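Side-chain contacts in uncharacterized ATP-binding protein MJ1010 (Methanocaldococcus jannaschii DSM 2661, PDB 3BJO), which is of unknown function but probably binds ATP, the crystallised part being a C-terminal domain that is probably related to helix-turn-helix proteins: residues L11-D14 with E15-K18; K20-L23 with S24-Y28. All coordinates share one frame; numbering follows the deposited sequence.

Contact 1: residues L11-D14 with E15-K18; sequences LLMD and EISK
Asp14 and Lys18, one helical turn apart on helix 3-24, meet in a salt bridge of 2.6 Å between Asp14 OD2 and Lys18 NZ. Asp14 sends its carboxylate outward from the helix, and Lys18 bends back along the surface to meet it, the lysine chain coming in at a slant to the aspartate. A chi1 of -180° places Asp14 CG opposite the backbone N and beside the carbonyl carbon, which holds the carboxylate clear of the helix. Lys18 runs extended beyond CG, its lower methylenes passing over the carbonyl oxygen of Asp14, CG lying 3.6 Å from Asp14 O, before the ammonium group arrives at the carboxylate. It meets OD2 from the syn side, the side of the other oxygen, yet OD1 stays farther off, 3.7 Å from NZ, so a single oxygen carries the bond. Replacing Asp14 by an alanine would probably leave the Lys18 ammonium without its anionic mate and let the long chain swing more freely. Glu15 turns elsewhere: its chain bends at chi2, and its OE1 remains 5.5 Å from Asp14 OD2, near enough that the two negative charges may feel each other weakly.

A second pairing, three residues apart, is apolar and looser. The selenium of Met13, built as selenomethionine, lies 4.3 Å from CD1 of Ile16, while CG1 of Ile16 sits 3.5 Å from Leu12 O. Beneath these side chains the backbone keeps its regular i to i+4 bonds, for instance Ser17 N to Met13 O at 3.0 Å. Leu11, Leu12 and Glu15 also touch helix 93-102, through Leu94, Asn97 and Val95. An acid followed four residues later by a lysine, bridged across one turn, is the classic i to i+4 ion pair of a solvent-facing alpha-helix.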
loop_
_atom_site.group_PDB
_atom_site.type_symbol
_atom_site.label_atom_id
_atom_site.label_comp_id
_atom_site.label_asym_id
_atom_site.label_seq_id
_atom_site.Cartn_x
_atom_site.Cartn_y
_atom_site.Cartn_z
ATOM N N LEU A 11 -1.048 -17.622 0.139
ATOM C CA LEU A 11 -0.288 -16.419 -0.168
ATOM C C LEU A 11 -1.199 -15.205 0.027
ATOM O O LEU A 11 -0.768 -14.174 0.532
ATOM C CB LEU A 11 0.286 -16.494 -1.590
ATOM C CG LEU A 11 1.338 -17.613 -1.849
ATOM C CD1 LEU A 11 1.807 -17.687 -3.313
ATOM C CD2 LEU A 11 2.512 -17.517 -0.850
ATOM N N LEU A 12 -2.448 -15.341 -0.394
ATOM C CA LEU A 12 -3.456 -14.284 -0.315
ATOM C C LEU A 12 -3.779 -13.882 1.131
ATOM O O LEU A 12 -3.778 -12.674 1.462
ATOM C CB LEU A 12 -4.732 -14.706 -1.087
ATOM C CG LEU A 12 -4.695 -14.691 -2.650
ATOM C CD1 LEU A 12 -5.817 -15.466 -3.233
ATOM C CD2 LEU A 12 -4.727 -13.256 -3.176
HETATM N N MSE A 13 -4.065 -14.879 1.963
HETATM C CA MSE A 13 -4.347 -14.710 3.396
HETATM C C MSE A 13 -3.156 -14.140 4.155
HETATM O O MSE A 13 -3.305 -13.240 4.993
HETATM C CB MSE A 13 -4.768 -16.040 4.045
HETATM C CG MSE A 13 -6.094 -16.630 3.573
HETATM SE SE MSE A 13 -7.620 -15.316 3.427
HETATM C CE MSE A 13 -7.720 -14.707 5.299
ATOM N N ASP A 14 -1.973 -14.677 3.897
ATOM C CA ASP A 14 -0.761 -14.144 4.482
ATOM C C ASP A 14 -0.622 -12.643 4.227
ATOM O O ASP A 14 -0.218 -11.921 5.119
ATOM C CB ASP A 14 0.459 -14.878 3.896
ATOM C CG ASP A 14 1.782 -14.385 4.459
ATOM O OD1 ASP A 14 2.028 -14.607 5.681
ATOM O OD2 ASP A 14 2.594 -13.829 3.651
ATOM N N GLU A 15 -0.919 -12.182 3.007
ATOM C CA GLU A 15 -0.670 -10.809 2.661
ATOM C C GLU A 15 -1.729 -9.962 3.327
ATOM O O GLU A 15 -1.460 -8.850 3.673
ATOM C CB GLU A 15 -0.692 -10.559 1.149
ATOM C CG GLU A 15 -0.642 -9.013 0.748
ATOM C CD GLU A 15 0.501 -8.231 1.427
ATOM O OE1 GLU A 15 1.567 -8.836 1.698
ATOM O OE2 GLU A 15 0.323 -7.031 1.737
ATOM N N ILE A 16 -2.930 -10.506 3.511
ATOM C CA ILE A 16 -3.955 -9.854 4.305
ATOM C C ILE A 16 -3.506 -9.621 5.757
ATOM O O ILE A 16 -3.700 -8.519 6.288
ATOM C CB ILE A 16 -5.349 -10.592 4.231
ATOM C CG1 ILE A 16 -6.009 -10.328 2.862
ATOM C CG2 ILE A 16 -6.313 -10.111 5.372
ATOM C CD1 ILE A 16 -7.235 -11.156 2.561
ATOM N N SER A 17 -2.918 -10.629 6.397
ATOM C CA SER A 17 -2.404 -10.464 7.746
ATOM C C SER A 17 -1.317 -9.415 7.747
ATOM O O SER A 17 -1.245 -8.595 8.652
ATOM C CB SER A 17 -1.792 -11.769 8.301
ATOM O OG SER A 17 -2.715 -12.820 8.128
ATOM N N LYS A 18 -0.464 -9.444 6.738
ATOM C CA LYS A 18 0.627 -8.490 6.661
ATOM C C LYS A 18 0.124 -7.052 6.517
ATOM O O LYS A 18 0.628 -6.128 7.152
ATOM C CB LYS A 18 1.569 -8.851 5.497
ATOM C CG LYS A 18 2.618 -9.884 5.901
ATOM C CD LYS A 18 3.448 -10.409 4.708
ATOM C CE LYS A 18 4.318 -11.567 5.229
ATOM N NZ LYS A 18 4.803 -12.572 4.200
#

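Contact 2: residues K20-L23 with S24-Y28; sequences KDFL and SNLDY
Ser24 grips the carbonyl oxygen of Lys20 twice, and the polar bonds of this helix end are best followed from there. Ser24 N gives the ordinary i to i+4 bond, 2.8 Å to Lys20 O, and Ser24 OG adds a second of 2.9 Å to the same Lys20 O. Because OG stands beside its own backbone N, anti to the carbonyl carbon (chi1 -67°), the hydroxyl folds back over the preceding turn; the two donors come from opposite faces of the carbonyl plane. Asn25 N continues the helical pattern to Asp21 O at 3.0 Å. One residue on, the spacing tightens: Leu26 N bonds to Leu23 O, three residues back, from above the carbonyl plane at a C=O...N angle of 117°.

Here the regular i to i+4 bonding of helix 3-24 gives out, and the chain passes into a type I beta turn from Ser24 to Asp27, closed by Asp27 N on Ser24 O. A water links the last helical turn to the beta turn, donating a hydrogen bond to Phe22 O (2.8 Å) and accepting one from Asn25 ND2 (3.0 Å).

Apolar contacts gather about one methyl. Leu26 CD1 stands 4.3 Å from Phe22 CE2, meeting the ring obliquely, and equally far from Leu23 CD2, so the leucine of the turn packs against two side chains of the last helical turn. At its base, Leu26 CB lies 3.3 Å from Leu23 O. Helix 44-52 extends this cluster, with Ile47 touching Phe22 and Leu26 and Ile48 touching Leu23; Val102 of helix 93-102 also meets Leu23.

Charge enters through Asp27, whose OD1 forms a salt bridge with Lys44 and thereby ties the turn to helix 44-52.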
loop_
_atom_site.group_PDB
_atom_site.type_symbol
_atom_site.label_atom_id
_atom_site.label_comp_id
_atom_site.label_asym_id
_atom_site.label_seq_id
_atom_site.Cartn_x
_atom_site.Cartn_y
_atom_site.Cartn_z
ATOM N N LYS A 20 -2.813 -5.879 7.383
ATOM C CA LYS A 20 -3.498 -5.563 8.652
ATOM C C LYS A 20 -2.521 -5.142 9.751
ATOM O O LYS A 20 -2.808 -4.211 10.522
ATOM C CB LYS A 20 -4.295 -6.778 9.167
ATOM C CG LYS A 20 -5.660 -6.900 8.540
ATOM C CD LYS A 20 -6.416 -8.064 9.190
ATOM C CE LYS A 20 -7.917 -8.073 8.902
ATOM N NZ LYS A 20 -8.487 -9.352 9.461
ATOM N N ASP A 21 -1.398 -5.867 9.829
ATOM C CA ASP A 21 -0.330 -5.529 10.748
ATOM C C ASP A 21 0.284 -4.163 10.390
ATOM O O ASP A 21 0.495 -3.337 11.267
ATOM C CB ASP A 21 0.772 -6.595 10.718
ATOM C CG ASP A 21 0.413 -7.866 11.533
ATOM O OD1 ASP A 21 -0.746 -8.037 12.003
ATOM O OD2 ASP A 21 1.317 -8.724 11.708
ATOM N N PHE A 22 0.596 -3.958 9.108
ATOM C CA PHE A 22 1.104 -2.664 8.621
ATOM C C PHE A 22 0.200 -1.525 9.090
ATOM O O PHE A 22 0.669 -0.474 9.574
ATOM C CB PHE A 22 1.182 -2.655 7.063
ATOM C CG PHE A 22 1.390 -1.265 6.458
ATOM C CD1 PHE A 22 2.640 -0.638 6.507
ATOM C CD2 PHE A 22 0.342 -0.593 5.885
ATOM C CE1 PHE A 22 2.829 0.599 5.958
ATOM C CE2 PHE A 22 0.503 0.700 5.346
ATOM C CZ PHE A 22 1.765 1.280 5.369
ATOM N N LEU A 23 -1.099 -1.714 8.888
ATOM C CA LEU A 23 -2.052 -0.633 9.097
ATOM C C LEU A 23 -2.269 -0.440 10.608
ATOM O O LEU A 23 -2.349 0.686 11.082
ATOM C CB LEU A 23 -3.376 -0.985 8.417
ATOM C CG LEU A 23 -3.415 -0.942 6.891
ATOM C CD1 LEU A 23 -4.812 -1.339 6.424
ATOM C CD2 LEU A 23 -3.068 0.482 6.456
ATOM N N SER A 24 -2.311 -1.540 11.362
ATOM C CA SER A 24 -2.489 -1.440 12.824
ATOM C C SER A 24 -1.311 -0.740 13.499
ATOM O O SER A 24 -1.475 -0.059 14.507
ATOM C CB SER A 24 -2.694 -2.808 13.449
ATOM O OG SER A 24 -3.931 -3.338 13.025
ATOM N N ASN A 25 -0.133 -0.877 12.923
ATOM C CA ASN A 25 1.089 -0.251 13.472
ATOM C C ASN A 25 0.962 1.257 13.396
ATOM O O ASN A 25 1.702 1.984 14.041
ATOM C CB ASN A 25 2.280 -0.653 12.600
ATOM C CG ASN A 25 3.607 -0.096 13.112
ATOM O OD1 ASN A 25 4.034 -0.379 14.256
ATOM N ND2 ASN A 25 4.274 0.692 12.267
ATOM N N LEU A 26 0.055 1.727 12.548
ATOM C CA LEU A 26 -0.139 3.202 12.403
ATOM C C LEU A 26 -1.063 3.795 13.438
ATOM O O LEU A 26 -1.243 5.029 13.467
ATOM C CB LEU A 26 -0.645 3.561 11.011
ATOM C CG LEU A 26 0.189 3.028 9.848
ATOM C CD1 LEU A 26 -0.628 3.358 8.541
ATOM C CD2 LEU A 26 1.569 3.702 9.867
ATOM N N ASP A 27 -1.676 2.967 14.280
ATOM C CA ASP A 27 -2.634 3.498 15.265
ATOM C C ASP A 27 -2.043 4.517 16.203
ATOM O O ASP A 27 -2.709 5.475 16.545
ATOM C CB ASP A 27 -3.274 2.377 16.115
ATOM C CG ASP A 27 -4.157 1.427 15.293
ATOM O OD1 ASP A 27 -4.504 1.738 14.129
ATOM O OD2 ASP A 27 -4.470 0.343 15.806
ATOM N N TYR A 28 -0.825 4.278 16.694
ATOM C CA TYR A 28 -0.196 5.161 17.696
ATOM C C TYR A 28 1.097 5.784 17.178
ATOM O O TYR A 28 1.906 6.238 17.948
ATOM C CB TYR A 28 0.021 4.407 19.039
ATOM C CG TYR A 28 -1.257 3.728 19.432
ATOM C CD1 TYR A 28 -2.392 4.473 19.757
ATOM C CD2 TYR A 28 -1.368 2.353 19.373
ATOM C CE1 TYR A 28 -3.620 3.826 20.056
ATOM C CE2 TYR A 28 -2.564 1.703 19.684
ATOM C CZ TYR A 28 -3.691 2.429 19.979
ATOM O OH TYR A 28 -4.872 1.741 20.232
HETATM O O HOH W 1 3.053 0.966 9.518
#

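From the N terminus the chain runs through helix 3-24, and both contacts lie along it: contact 1 is complete before the chain reaches contact 2, and they neither nest nor cross. Contact 1 closes turns of the helix, contact 2 the final helical bonds and the beta turn after them; neither closes a long loop. Their centres lie about 15 Å apart, with no touch between them beyond the shared helix. Contact 1 lies at the surface, where one side of the helix meets helix 93-102. Contact 2, partly buried, joins the exit toward strand 32-35 to helices 44-52, 67-75 and 93-102. Helix 93-102 thus meets both regions, bringing the C-terminal helix against the N-terminal one.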